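Separin (Saccharomyces cerevisiae, PDB 5U1T) is a caspase-like cysteine protease that cleaves the MCD1/SCC1 subunit of cohesin at the onset of anaphase, and is held inactive by securin for most of the cell cycle. Local coordinates at residues N115-D120 against L135-I140; S758-C763 against K801-I806; S958-P963 against L1053-S1058; H1357-V1362 against G1589-F1594. One frame throughout, in Å; residues are numbered along the deposited sequence.

Overall arrangement
The four contacts follow one another along the chain, each closing before the next opens, so none nests in or crosses another. Contact 1 closes a short loop between two successive helices near the N terminus. Contact 2 folds helix 782-805 back on helix 756-775, its centre about 85 Å from that of contact 1. Contact 3 brings the end of helix 1036-1054 to the short strand 960-962, and contact 4, the longest closure, carries the C-terminal end of the chain back to strand 1353-1362. Contacts 3 and 4 reach the same mixed sheet, with centres about 31 Å apart, while contact 1 lies on the opposite side of the chain's centre from both.

Contact 1. Residues N115-D120 against L135-I140; sequences NILLAD and LALQII
Leu117 and Ile116, on the last turn of the short helix 113-117, pack against Ala136, Leu137 and Ile140 of helix 129-142 in a wholly apolar, buried contact between successive helices of the N-terminal helical region. Leu117 carries most of it. Its CG lies anti to the carbonyl carbon (chi1 -69°), and the two methyls then part to meet different neighbours. CD1 of Leu117 reaches Ile140 CD1 tip to tip at 3.7 Å. The Leu117 and Leu137 side chains cross obliquely, bringing Leu117 CD2 3.7 Å from Leu137 CD2. The same Leu117 CD2 lies 4.3 Å from Ala136 CB. Ala136, whose CB faces the short helix, also receives Ile116 CG2 at 4.3 Å from its CB. The closest CA pair, Leu117 and Ala136, is 7.4 Å apart, a spacing in keeping with the small alanine at the point of nearest approach.

The surroundings extend this apolar layer. Ile98 and Phe102 of helix 91-103 touch Ile116, and helix 146-158 brings Leu156 to Leu117 and Tyr149 to Ile140. Leu118 is where helical geometry stops. There Lys133 NZ is hydrogen-bonded to the carbonyl oxygens of Leu117, at the helix end, and Ala119, just past it, and its positive charge would probably offset the partial negative charge there.

Across the contact itself, methyl meets methyl without a directional bond, which implies that the association depends on fit and on burial.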
loop_
_atom_site.group_PDB
_atom_site.type_symbol
_atom_site.label_atom_id
_atom_site.label_comp_id
_atom_site.label_asym_id
_atom_site.label_seq_id
_atom_site.Cartn_x
_atom_site.Cartn_y
_atom_site.Cartn_z
ATOM N N ASN A 115 -43.799 45.102 13.927
ATOM C CA ASN A 115 -42.631 44.310 13.550
ATOM C C ASN A 115 -42.747 43.745 12.112
ATOM O O ASN A 115 -41.767 43.706 11.373
ATOM C CB ASN A 115 -42.419 43.172 14.561
ATOM C CG ASN A 115 -41.995 43.663 15.958
ATOM O OD1 ASN A 115 -41.281 44.662 16.105
ATOM N ND2 ASN A 115 -42.411 42.927 16.987
ATOM N N ILE A 116 -43.951 43.316 11.736
ATOM C CA ILE A 116 -44.290 42.961 10.362
ATOM C C ILE A 116 -44.010 44.117 9.404
ATOM O O ILE A 116 -43.241 43.975 8.447
ATOM C CB ILE A 116 -45.777 42.561 10.239
ATOM C CG1 ILE A 116 -46.086 41.364 11.142
ATOM C CG2 ILE A 116 -46.176 42.304 8.786
ATOM C CD1 ILE A 116 -45.103 40.202 11.025
ATOM N N LEU A 117 -44.630 45.260 9.683
ATOM C CA LEU A 117 -44.503 46.457 8.863
ATOM C C LEU A 117 -43.069 46.874 8.560
ATOM O O LEU A 117 -42.764 47.235 7.439
ATOM C CB LEU A 117 -45.236 47.628 9.538
ATOM C CG LEU A 117 -46.756 47.509 9.581
ATOM C CD1 LEU A 117 -47.362 48.646 10.373
ATOM C CD2 LEU A 117 -47.330 47.464 8.179
ATOM N N LEU A 118 -42.181 46.843 9.541
ATOM C CA LEU A 118 -40.816 47.272 9.271
ATOM C C LEU A 118 -39.843 46.092 9.042
ATOM O O LEU A 118 -38.629 46.247 9.165
ATOM C CB LEU A 118 -40.317 48.170 10.405
ATOM C CG LEU A 118 -41.219 49.365 10.766
ATOM C CD1 LEU A 118 -40.585 50.268 11.800
ATOM C CD2 LEU A 118 -41.575 50.185 9.545
ATOM N N ALA A 119 -40.360 44.922 8.670
ATOM C CA ALA A 119 -39.483 43.797 8.316
ATOM C C ALA A 119 -38.790 44.016 6.991
ATOM O O ALA A 119 -39.416 44.407 6.012
ATOM C CB ALA A 119 -40.265 42.499 8.268
ATOM N N ASP A 120 -37.497 43.746 6.955
ATOM C CA ASP A 120 -36.777 43.789 5.694
ATOM C C ASP A 120 -37.163 42.655 4.755
ATOM O O ASP A 120 -37.632 41.601 5.190
ATOM C CB ASP A 120 -35.288 43.749 5.947
ATOM C CG ASP A 120 -34.729 45.102 6.207
ATOM O OD1 ASP A 120 -34.648 45.892 5.239
ATOM O OD2 ASP A 120 -34.383 45.388 7.368
ATOM N N LEU A 135 -51.973 43.345 4.284
ATOM C CA LEU A 135 -52.976 42.734 5.155
ATOM C C LEU A 135 -52.897 43.339 6.564
ATOM O O LEU A 135 -53.918 43.600 7.198
ATOM C CB LEU A 135 -52.807 41.217 5.200
ATOM C CG LEU A 135 -52.950 40.501 3.845
ATOM C CD1 LEU A 135 -52.439 39.040 3.874
ATOM C CD2 LEU A 135 -54.383 40.546 3.405
ATOM N N ALA A 136 -51.679 43.580 7.032
ATOM C CA ALA A 136 -51.479 44.185 8.330
ATOM C C ALA A 136 -52.028 45.607 8.337
ATOM O O ALA A 136 -52.623 46.048 9.332
ATOM C CB ALA A 136 -50.007 44.170 8.708
ATOM N N LEU A 137 -51.842 46.331 7.241
ATOM C CA LEU A 137 -52.396 47.683 7.151
ATOM C C LEU A 137 -53.922 47.642 7.111
ATOM O O LEU A 137 -54.581 48.483 7.716
ATOM C CB LEU A 137 -51.857 48.424 5.931
ATOM C CG LEU A 137 -50.394 48.851 6.037
ATOM C CD1 LEU A 137 -49.957 49.596 4.800
ATOM C CD2 LEU A 137 -50.142 49.681 7.270
ATOM N N GLN A 138 -54.473 46.659 6.407
ATOM C CA GLN A 138 -55.918 46.449 6.362
ATOM C C GLN A 138 -56.458 46.266 7.769
ATOM O O GLN A 138 -57.448 46.899 8.146
ATOM C CB GLN A 138 -56.267 45.235 5.485
ATOM C CG GLN A 138 -57.754 44.861 5.394
ATOM C CD GLN A 138 -58.614 45.936 4.728
ATOM O OE1 GLN A 138 -58.111 46.819 4.028
ATOM N NE2 GLN A 138 -59.927 45.862 4.956
ATOM N N ILE A 139 -55.795 45.418 8.550
ATOM C CA ILE A 139 -56.205 45.139 9.920
ATOM C C ILE A 139 -56.132 46.404 10.778
ATOM O O ILE A 139 -57.100 46.725 11.474
ATOM C CB ILE A 139 -55.346 44.005 10.540
ATOM C CG1 ILE A 139 -55.564 42.707 9.760
ATOM C CG2 ILE A 139 -55.704 43.785 11.994
ATOM C CD1 ILE A 139 -54.738 41.548 10.233
ATOM N N ILE A 140 -55.014 47.133 10.708
ATOM C CA ILE A 140 -54.847 48.376 11.477
ATOM C C ILE A 140 -55.970 49.347 11.134
ATOM O O ILE A 140 -56.506 50.076 11.990
ATOM C CB ILE A 140 -53.483 49.045 11.202
ATOM C CG1 ILE A 140 -52.339 48.114 11.601
ATOM C CG2 ILE A 140 -53.362 50.358 11.959
ATOM C CD1 ILE A 140 -50.970 48.632 11.247
#

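Contact 2. Residues S758-C763 against K801-I806; sequences SAVIDC and KIHIRI
Val760 and Ile802 make the main aliphatic contact, their CG2 methyls 3.6 Å apart as the two side chains slant past each other. Ile802 serves two sets of neighbours with two branches. Its CG2 is anti to the backbone N and faces Val760. The longer branch, with CG1 anti to the carbonyl carbon (chi1 -65°), carries Ile802 CD1 past Val760 to Ala759 CB, 3.8 Å away. The sulfur of Cys763 borders the same methyl, with SG 4.1 Å from Ile802 CD1. Ala759 and Cys763 are one helical turn apart, and CD1 therefore rests on the ridge they form.

This is the packing of an antiparallel helical hairpin: helices 756-775 and 782-805 are consecutive in the chain, and the local axes run at 160° to each other with a closest approach of 10.7 Å. Helix 729-752 adds Ile751 against Ile802 and Ala747 against Cys763, so a third helix closes over the seam, an arrangement consistent with a stack of antiparallel helices.

The aromatic contribution comes from His803, whose side chain crosses that of Val760 at about a right angle; Val760 CG2 meets the ring obliquely. Asp811 and Cys812 of helix 809-825 touch His803 too, and Val760 and His803 each meet an acidic side chain of the second protein chain.

Polar bonds lie around the apolar seam. Asp762 OD2 is hydrogen-bonded to Ser746 OG, and Arg805 NH2 to Asp1032 O.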
loop_
_atom_site.group_PDB
_atom_site.type_symbol
_atom_site.label_atom_id
_atom_site.label_comp_id
_atom_site.label_asym_id
_atom_site.label_seq_id
_atom_site.Cartn_x
_atom_site.Cartn_y
_atom_site.Cartn_z
ATOM N N SER A 758 21.473 -5.328 -3.395
ATOM C CA SER A 758 20.839 -4.036 -3.252
ATOM C C SER A 758 19.302 -4.180 -3.329
ATOM O O SER A 758 18.582 -3.455 -2.657
ATOM C CB SER A 758 21.389 -3.056 -4.300
ATOM O OG SER A 758 20.971 -3.415 -5.597
ATOM N N ALA A 759 18.795 -5.139 -4.098
ATOM C CA ALA A 759 17.349 -5.401 -4.075
ATOM C C ALA A 759 16.884 -5.846 -2.687
ATOM O O ALA A 759 15.809 -5.472 -2.239
ATOM C CB ALA A 759 16.969 -6.442 -5.106
ATOM N N VAL A 760 17.698 -6.652 -2.011
ATOM C CA VAL A 760 17.377 -7.080 -0.651
ATOM C C VAL A 760 17.354 -5.869 0.269
ATOM O O VAL A 760 16.455 -5.735 1.090
ATOM C CB VAL A 760 18.380 -8.126 -0.101
ATOM C CG1 VAL A 760 18.185 -8.324 1.394
ATOM C CG2 VAL A 760 18.213 -9.438 -0.817
ATOM N N ILE A 761 18.337 -4.985 0.118
ATOM C CA ILE A 761 18.433 -3.800 0.962
ATOM C C ILE A 761 17.233 -2.875 0.771
ATOM O O ILE A 761 16.646 -2.417 1.751
ATOM C CB ILE A 761 19.720 -3.029 0.693
ATOM C CG1 ILE A 761 20.913 -3.917 1.043
ATOM C CG2 ILE A 761 19.744 -1.735 1.493
ATOM C CD1 ILE A 761 22.255 -3.253 0.864
ATOM N N ASP A 762 16.868 -2.623 -0.486
ATOM C CA ASP A 762 15.712 -1.801 -0.814
ATOM C C ASP A 762 14.472 -2.300 -0.094
ATOM O O ASP A 762 13.881 -1.578 0.717
ATOM C CB ASP A 762 15.467 -1.785 -2.319
ATOM C CG ASP A 762 16.448 -0.900 -3.053
ATOM O OD1 ASP A 762 17.228 -0.172 -2.397
ATOM O OD2 ASP A 762 16.435 -0.924 -4.303
ATOM N N CYS A 763 14.092 -3.532 -0.413
ATOM C CA CYS A 763 13.025 -4.255 0.272
ATOM C C CYS A 763 12.984 -4.040 1.774
ATOM O O CYS A 763 11.914 -3.912 2.354
ATOM C CB CYS A 763 13.171 -5.754 0.014
ATOM S SG CYS A 763 12.015 -6.380 -1.159
ATOM N N LYS A 801 10.617 -13.897 -3.084
ATOM C CA LYS A 801 11.044 -14.113 -4.447
ATOM C C LYS A 801 12.556 -13.905 -4.590
ATOM O O LYS A 801 13.221 -14.663 -5.300
ATOM C CB LYS A 801 10.281 -13.191 -5.403
ATOM C CG LYS A 801 8.888 -13.678 -5.837
ATOM C CD LYS A 801 8.186 -12.567 -6.636
ATOM C CE LYS A 801 7.241 -13.093 -7.730
ATOM N NZ LYS A 801 6.804 -12.023 -8.714
ATOM N N ILE A 802 13.119 -12.909 -3.916
ATOM C CA ILE A 802 14.544 -12.628 -4.099
ATOM C C ILE A 802 15.387 -13.773 -3.525
ATOM O O ILE A 802 16.421 -14.147 -4.083
ATOM C CB ILE A 802 14.979 -11.294 -3.443
ATOM C CG1 ILE A 802 14.303 -10.093 -4.109
ATOM C CG2 ILE A 802 16.480 -11.098 -3.555
ATOM C CD1 ILE A 802 14.564 -8.779 -3.377
ATOM N N HIS A 803 14.914 -14.347 -2.428
ATOM C CA HIS A 803 15.619 -15.419 -1.764
ATOM C C HIS A 803 15.371 -16.794 -2.413
ATOM O O HIS A 803 16.167 -17.717 -2.234
ATOM C CB HIS A 803 15.249 -15.429 -0.281
ATOM C CG HIS A 803 15.808 -14.263 0.480
ATOM N ND1 HIS A 803 16.985 -14.335 1.193
ATOM C CD2 HIS A 803 15.366 -12.990 0.619
ATOM C CE1 HIS A 803 17.237 -13.161 1.750
ATOM N NE2 HIS A 803 16.270 -12.328 1.415
ATOM N N ILE A 804 14.283 -16.928 -3.169
ATOM C CA ILE A 804 14.059 -18.115 -3.991
ATOM C C ILE A 804 15.043 -18.086 -5.137
ATOM O O ILE A 804 15.701 -19.081 -5.417
ATOM C CB ILE A 804 12.637 -18.189 -4.543
ATOM C CG1 ILE A 804 11.677 -18.579 -3.433
ATOM C CG2 ILE A 804 12.539 -19.194 -5.666
ATOM C CD1 ILE A 804 10.252 -18.203 -3.721
ATOM N N ARG A 805 15.169 -16.930 -5.776
ATOM C CA ARG A 805 16.120 -16.765 -6.858
ATOM C C ARG A 805 17.538 -17.203 -6.479
ATOM O O ARG A 805 18.224 -17.805 -7.285
ATOM C CB ARG A 805 16.140 -15.317 -7.327
ATOM C CG ARG A 805 17.303 -15.028 -8.225
ATOM C CD ARG A 805 17.352 -13.608 -8.642
ATOM N NE ARG A 805 16.869 -13.441 -10.009
ATOM C CZ ARG A 805 17.649 -13.113 -11.031
ATOM N NH1 ARG A 805 17.114 -12.965 -12.240
ATOM N NH2 ARG A 805 18.963 -12.930 -10.844
ATOM N N ILE A 806 17.993 -16.917 -5.262
ATOM C CA ILE A 806 19.341 -17.338 -4.894
ATOM C C ILE A 806 19.346 -18.636 -4.097
ATOM O O ILE A 806 20.379 -19.032 -3.559
ATOM C CB ILE A 806 20.082 -16.264 -4.081
ATOM C CG1 ILE A 806 19.434 -16.095 -2.707
ATOM C CG2 ILE A 806 20.140 -14.963 -4.861
ATOM C CD1 ILE A 806 20.091 -15.050 -1.889
#

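Contact 3. Residues S958-P963 against L1053-S1058; sequences STLGIP and LSNITS
The carboxamide of Asn1055 is the flat group that meets strand 960-962. Leu960 CD2 lies over one side of it, 4.0 Å from Asn1055 CG, the two side chains slanting across each other. On the nitrogen, Gly961 O departs from the amide plane by 20°, to the side opposite that methyl. Asn1055 ND2 donates to Gly961 O at 2.9 Å, in the carbonyl plane, with an N-H...O angle of 151°. Asn1055 CG is anti to the carbonyl carbon (chi1 -81°), which sends the amide toward the strand. The same nitrogen also bonds to Thr1051 O, one turn back on the helix; together the two bonds are likely to limit the turning of the amide. A leucine here would probably leave Gly961 O and Thr1051 O without this donor and remove the one hydrogen bond between the two segments.

Ser1054 lies beside the Ile962 side chain, while its own OG is hydrogen-bonded back to Leu1050 O and Thr1051 O.

Leu960 and Ile962 make backbone hydrogen bonds to Arg1162 and His1160 of strand 1157-1163. The pattern is that of a short edge strand, paired antiparallel on one flank within the mixed sheet and tied by an asparagine to a helix C terminus on the other.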
loop_
_atom_site.group_PDB
_atom_site.type_symbol
_atom_site.label_atom_id
_atom_site.label_comp_id
_atom_site.label_asym_id
_atom_site.label_seq_id
_atom_site.Cartn_x
_atom_site.Cartn_y
_atom_site.Cartn_z
ATOM N N SER A 958 22.459 -45.477 -21.946
ATOM C CA SER A 958 23.803 -46.007 -21.885
ATOM C C SER A 958 24.669 -45.067 -21.106
ATOM O O SER A 958 24.466 -43.849 -21.152
ATOM C CB SER A 958 24.388 -46.196 -23.285
ATOM O OG SER A 958 24.025 -47.448 -23.814
ATOM N N THR A 959 25.586 -45.658 -20.363
ATOM C CA THR A 959 26.707 -44.968 -19.800
ATOM C C THR A 959 27.418 -44.228 -20.881
ATOM O O THR A 959 27.848 -44.792 -21.844
ATOM C CB THR A 959 27.679 -45.936 -19.155
ATOM O OG1 THR A 959 27.110 -46.459 -17.963
ATOM C CG2 THR A 959 28.923 -45.229 -18.799
ATOM N N LEU A 960 27.515 -42.930 -20.716
ATOM C CA LEU A 960 28.106 -42.081 -21.717
ATOM C C LEU A 960 29.262 -41.344 -21.124
ATOM O O LEU A 960 29.291 -41.062 -19.955
ATOM C CB LEU A 960 27.103 -41.077 -22.217
ATOM C CG LEU A 960 26.046 -41.556 -23.176
ATOM C CD1 LEU A 960 25.160 -40.385 -23.493
ATOM C CD2 LEU A 960 26.698 -42.058 -24.428
ATOM N N GLY A 961 30.215 -40.975 -21.949
ATOM C CA GLY A 961 31.371 -40.281 -21.453
ATOM C C GLY A 961 31.946 -39.265 -22.393
ATOM O O GLY A 961 31.554 -39.157 -23.514
ATOM N N ILE A 962 32.892 -38.503 -21.900
ATOM C CA ILE A 962 33.496 -37.433 -22.658
ATOM C C ILE A 962 34.828 -37.103 -22.026
ATOM O O ILE A 962 34.951 -37.139 -20.839
ATOM C CB ILE A 962 32.555 -36.219 -22.683
ATOM C CG1 ILE A 962 33.170 -35.031 -23.366
ATOM C CG2 ILE A 962 32.136 -35.828 -21.298
ATOM C CD1 ILE A 962 32.159 -34.247 -24.145
ATOM N N PRO A 963 35.839 -36.773 -22.804
ATOM C CA PRO A 963 36.135 -37.382 -24.086
ATOM C C PRO A 963 36.319 -38.864 -24.020
ATOM O O PRO A 963 36.976 -39.393 -23.163
ATOM C CB PRO A 963 37.463 -36.756 -24.427
ATOM C CG PRO A 963 38.115 -36.600 -23.117
ATOM C CD PRO A 963 37.055 -36.385 -22.099
ATOM N N LEU A 1053 26.656 -34.815 -28.297
ATOM C CA LEU A 1053 27.365 -34.357 -29.484
ATOM C C LEU A 1053 28.712 -35.047 -29.700
ATOM O O LEU A 1053 29.032 -35.447 -30.818
ATOM C CB LEU A 1053 27.568 -32.846 -29.421
ATOM C CG LEU A 1053 26.673 -32.106 -30.396
ATOM C CD1 LEU A 1053 26.681 -30.629 -30.073
ATOM C CD2 LEU A 1053 27.154 -32.338 -31.801
ATOM N N SER A 1054 29.489 -35.177 -28.630
ATOM C CA SER A 1054 30.855 -35.673 -28.722
ATOM C C SER A 1054 30.921 -37.174 -28.951
ATOM O O SER A 1054 31.904 -37.676 -29.481
ATOM C CB SER A 1054 31.605 -35.340 -27.464
ATOM O OG SER A 1054 30.812 -35.785 -26.388
ATOM N N ASN A 1055 29.876 -37.881 -28.541
ATOM C CA ASN A 1055 29.785 -39.303 -28.797
ATOM C C ASN A 1055 29.287 -39.630 -30.208
ATOM O O ASN A 1055 29.268 -40.789 -30.606
ATOM C CB ASN A 1055 28.875 -39.958 -27.763
ATOM C CG ASN A 1055 29.582 -40.230 -26.467
ATOM O OD1 ASN A 1055 30.174 -41.290 -26.287
ATOM N ND2 ASN A 1055 29.543 -39.271 -25.555
ATOM N N ILE A 1056 28.934 -38.589 -30.965
ATOM C CA ILE A 1056 28.178 -38.688 -32.224
ATOM C C ILE A 1056 28.959 -38.087 -33.400
ATOM O O ILE A 1056 28.777 -38.475 -34.556
ATOM C CB ILE A 1056 26.792 -37.997 -32.024
ATOM C CG1 ILE A 1056 25.791 -39.000 -31.444
ATOM C CG2 ILE A 1056 26.254 -37.262 -33.255
ATOM C CD1 ILE A 1056 25.840 -40.321 -32.071
ATOM N N THR A 1057 29.859 -37.160 -33.089
ATOM C CA THR A 1057 30.654 -36.456 -34.091
ATOM C C THR A 1057 31.868 -35.880 -33.375
ATOM O O THR A 1057 32.029 -36.073 -32.171
ATOM C CB THR A 1057 29.832 -35.344 -34.812
ATOM O OG1 THR A 1057 30.666 -34.597 -35.701
ATOM C CG2 THR A 1057 29.215 -34.391 -33.812
ATOM N N SER A 1058 32.745 -35.222 -34.115
ATOM C CA SER A 1058 33.873 -34.529 -33.515
ATOM C C SER A 1058 33.594 -33.036 -33.582
ATOM O O SER A 1058 33.180 -32.509 -34.624
ATOM C CB SER A 1058 35.162 -34.884 -34.229
ATOM O OG SER A 1058 35.258 -36.294 -34.363
#

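Contact 4. Residues H1357-V1362 against G1589-F1594; sequences HTFLVV and GLPIKF
Pro1591 packs flat on the imidazole of His1357: its CG sits 3.7 Å from the centroid of the His1357 ring, only 9° off the ring normal, a CH-pi contact over the centre of one face. The remaining first-shell contacts belong to Phe1359. At the edge of its ring, near the plane, Phe1359 CE1 comes 3.5 Å from Gly1589 O. Leu1590 CD2 approaches obliquely, 3.7 Å from the same CE1, and Pro1591 CD is 4.0 Å from Phe1359 CZ.

The His1357 ring points an edge at the Phe1359 face, with CD2 over its centre, an edge-to-face placement that leaves Phe1359 CD1 near the imidazole plane. The imidazole extends toward the proline because chi1 (-176°) sets CG trans to the main-chain nitrogen, and hydrogen bonds fix its turn: ND1 to Ser1381 OG and NE2 to Thr1383 OG1. Thr1383 OG1 is bonded to Gly1589 O as well, so one hydroxyl links both segments. A leucine in place of His1357 would probably strip Ser1381 and Thr1383 of their ring-nitrogen partners and remove the flat face on which Pro1591 rests.

Farther out, Leu1391 of helix 1388-1397 touches Phe1359, and Leu1394 and Leu1395 touch Leu1590. Strand 1353-1362 belongs to the larger mixed sheet, whereas Gly1589 ends the antiparallel outer strand of a six-stranded sheet with order 2-1-3-4-5-6. That order is the one known from caspase-like proteases, and the contact joins this fold to the neighbouring sheet.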
loop_
_atom_site.group_PDB
_atom_site.type_symbol
_atom_site.label_atom_id
_atom_site.label_comp_id
_atom_site.label_asym_id
_atom_site.label_seq_id
_atom_site.Cartn_x
_atom_site.Cartn_y
_atom_site.Cartn_z
ATOM N N HIS A 1357 45.315 -38.278 -2.448
ATOM C CA HIS A 1357 44.077 -37.935 -1.757
ATOM C C HIS A 1357 42.956 -37.744 -2.761
ATOM O O HIS A 1357 43.196 -37.419 -3.914
ATOM C CB HIS A 1357 44.267 -36.664 -0.909
ATOM C CG HIS A 1357 43.067 -36.289 -0.093
ATOM N ND1 HIS A 1357 42.639 -37.028 0.988
ATOM C CD2 HIS A 1357 42.199 -35.254 -0.206
ATOM C CE1 HIS A 1357 41.559 -36.468 1.504
ATOM N NE2 HIS A 1357 41.270 -35.391 0.797
ATOM N N THR A 1358 41.733 -37.954 -2.310
ATOM C CA THR A 1358 40.571 -37.771 -3.158
ATOM C C THR A 1358 39.630 -36.735 -2.606
ATOM O O THR A 1358 39.083 -36.899 -1.516
ATOM C CB THR A 1358 39.804 -39.073 -3.320
ATOM O OG1 THR A 1358 40.657 -40.029 -3.957
ATOM C CG2 THR A 1358 38.557 -38.855 -4.150
ATOM N N PHE A 1359 39.439 -35.665 -3.366
ATOM C CA PHE A 1359 38.422 -34.676 -3.040
ATOM C C PHE A 1359 37.120 -35.023 -3.753
ATOM O O PHE A 1359 37.082 -35.133 -4.980
ATOM C CB PHE A 1359 38.894 -33.267 -3.408
ATOM C CG PHE A 1359 39.982 -32.741 -2.512
ATOM C CD1 PHE A 1359 39.701 -32.376 -1.200
ATOM C CD2 PHE A 1359 41.279 -32.605 -2.976
ATOM C CE1 PHE A 1359 40.684 -31.895 -0.378
ATOM C CE2 PHE A 1359 42.277 -32.127 -2.151
ATOM C CZ PHE A 1359 41.983 -31.776 -0.852
ATOM N N LEU A 1360 36.069 -35.245 -2.971
ATOM C CA LEU A 1360 34.721 -35.393 -3.515
ATOM C C LEU A 1360 33.961 -34.075 -3.472
ATOM O O LEU A 1360 33.540 -33.617 -2.405
ATOM C CB LEU A 1360 33.925 -36.443 -2.749
ATOM C CG LEU A 1360 34.350 -37.896 -2.819
ATOM C CD1 LEU A 1360 33.401 -38.718 -1.974
ATOM C CD2 LEU A 1360 34.338 -38.341 -4.258
ATOM N N VAL A 1361 33.798 -33.454 -4.626
ATOM C CA VAL A 1361 32.899 -32.321 -4.722
ATOM C C VAL A 1361 31.473 -32.846 -4.714
ATOM O O VAL A 1361 30.988 -33.339 -5.732
ATOM C CB VAL A 1361 33.152 -31.513 -5.978
ATOM C CG1 VAL A 1361 32.188 -30.334 -6.058
ATOM C CG2 VAL A 1361 34.590 -31.062 -6.015
ATOM N N VAL A 1362 30.817 -32.761 -3.564
ATOM C CA VAL A 1362 29.491 -33.344 -3.401
ATOM C C VAL A 1362 28.384 -32.281 -3.456
ATOM O O VAL A 1362 28.343 -31.358 -2.636
ATOM C CB VAL A 1362 29.400 -34.129 -2.077
ATOM C CG1 VAL A 1362 28.019 -34.752 -1.917
ATOM C CG2 VAL A 1362 30.495 -35.215 -2.040
ATOM N N GLY A 1589 36.399 -30.145 3.679
ATOM C CA GLY A 1589 37.600 -29.328 3.705
ATOM C C GLY A 1589 38.854 -30.091 3.311
ATOM O O GLY A 1589 38.818 -30.941 2.416
ATOM N N LEU A 1590 39.965 -29.797 3.984
ATOM C CA LEU A 1590 41.253 -30.418 3.668
ATOM C C LEU A 1590 41.681 -31.471 4.696
ATOM O O LEU A 1590 41.393 -31.343 5.879
ATOM C CB LEU A 1590 42.335 -29.337 3.556
ATOM C CG LEU A 1590 41.993 -28.186 2.611
ATOM C CD1 LEU A 1590 43.187 -27.261 2.416
ATOM C CD2 LEU A 1590 41.495 -28.735 1.284
ATOM N N PRO A 1591 42.393 -32.516 4.255
ATOM C CA PRO A 1591 42.833 -33.483 5.262
ATOM C C PRO A 1591 43.929 -32.887 6.169
ATOM O O PRO A 1591 44.825 -32.165 5.712
ATOM C CB PRO A 1591 43.354 -34.644 4.419
ATOM C CG PRO A 1591 43.803 -34.004 3.154
ATOM C CD PRO A 1591 42.866 -32.865 2.905
ATOM N N ILE A 1592 43.835 -33.155 7.466
ATOM C CA ILE A 1592 44.824 -32.635 8.390
ATOM C C ILE A 1592 45.567 -33.782 9.064
ATOM O O ILE A 1592 45.042 -34.891 9.173
ATOM C CB ILE A 1592 44.182 -31.721 9.460
ATOM C CG1 ILE A 1592 43.402 -32.548 10.490
ATOM C CG2 ILE A 1592 43.290 -30.690 8.798
ATOM C CD1 ILE A 1592 43.049 -31.799 11.751
ATOM N N LYS A 1593 46.798 -33.514 9.489
ATOM C CA LYS A 1593 47.546 -34.436 10.342
ATOM C C LYS A 1593 48.117 -33.647 11.517
ATOM O O LYS A 1593 48.502 -32.485 11.375
ATOM C CB LYS A 1593 48.652 -35.148 9.554
ATOM C CG LYS A 1593 49.301 -36.289 10.319
ATOM C CD LYS A 1593 50.113 -37.194 9.416
ATOM C CE LYS A 1593 51.410 -36.550 8.966
ATOM N NZ LYS A 1593 52.079 -37.407 7.930
ATOM N N PHE A 1594 48.148 -34.253 12.690
ATOM C CA PHE A 1594 48.721 -33.554 13.834
ATOM C C PHE A 1594 50.245 -33.718 13.895
ATOM O O PHE A 1594 50.793 -34.781 13.592
ATOM C CB PHE A 1594 48.070 -34.041 15.116
ATOM C CG PHE A 1594 46.622 -33.680 15.222
ATOM C CD1 PHE A 1594 46.202 -32.381 14.980
ATOM C CD2 PHE A 1594 45.677 -34.635 15.553
ATOM C CE1 PHE A 1594 44.870 -32.041 15.077
ATOM C CE2 PHE A 1594 44.339 -34.296 15.654
ATOM C CZ PHE A 1594 43.935 -33.000 15.413
#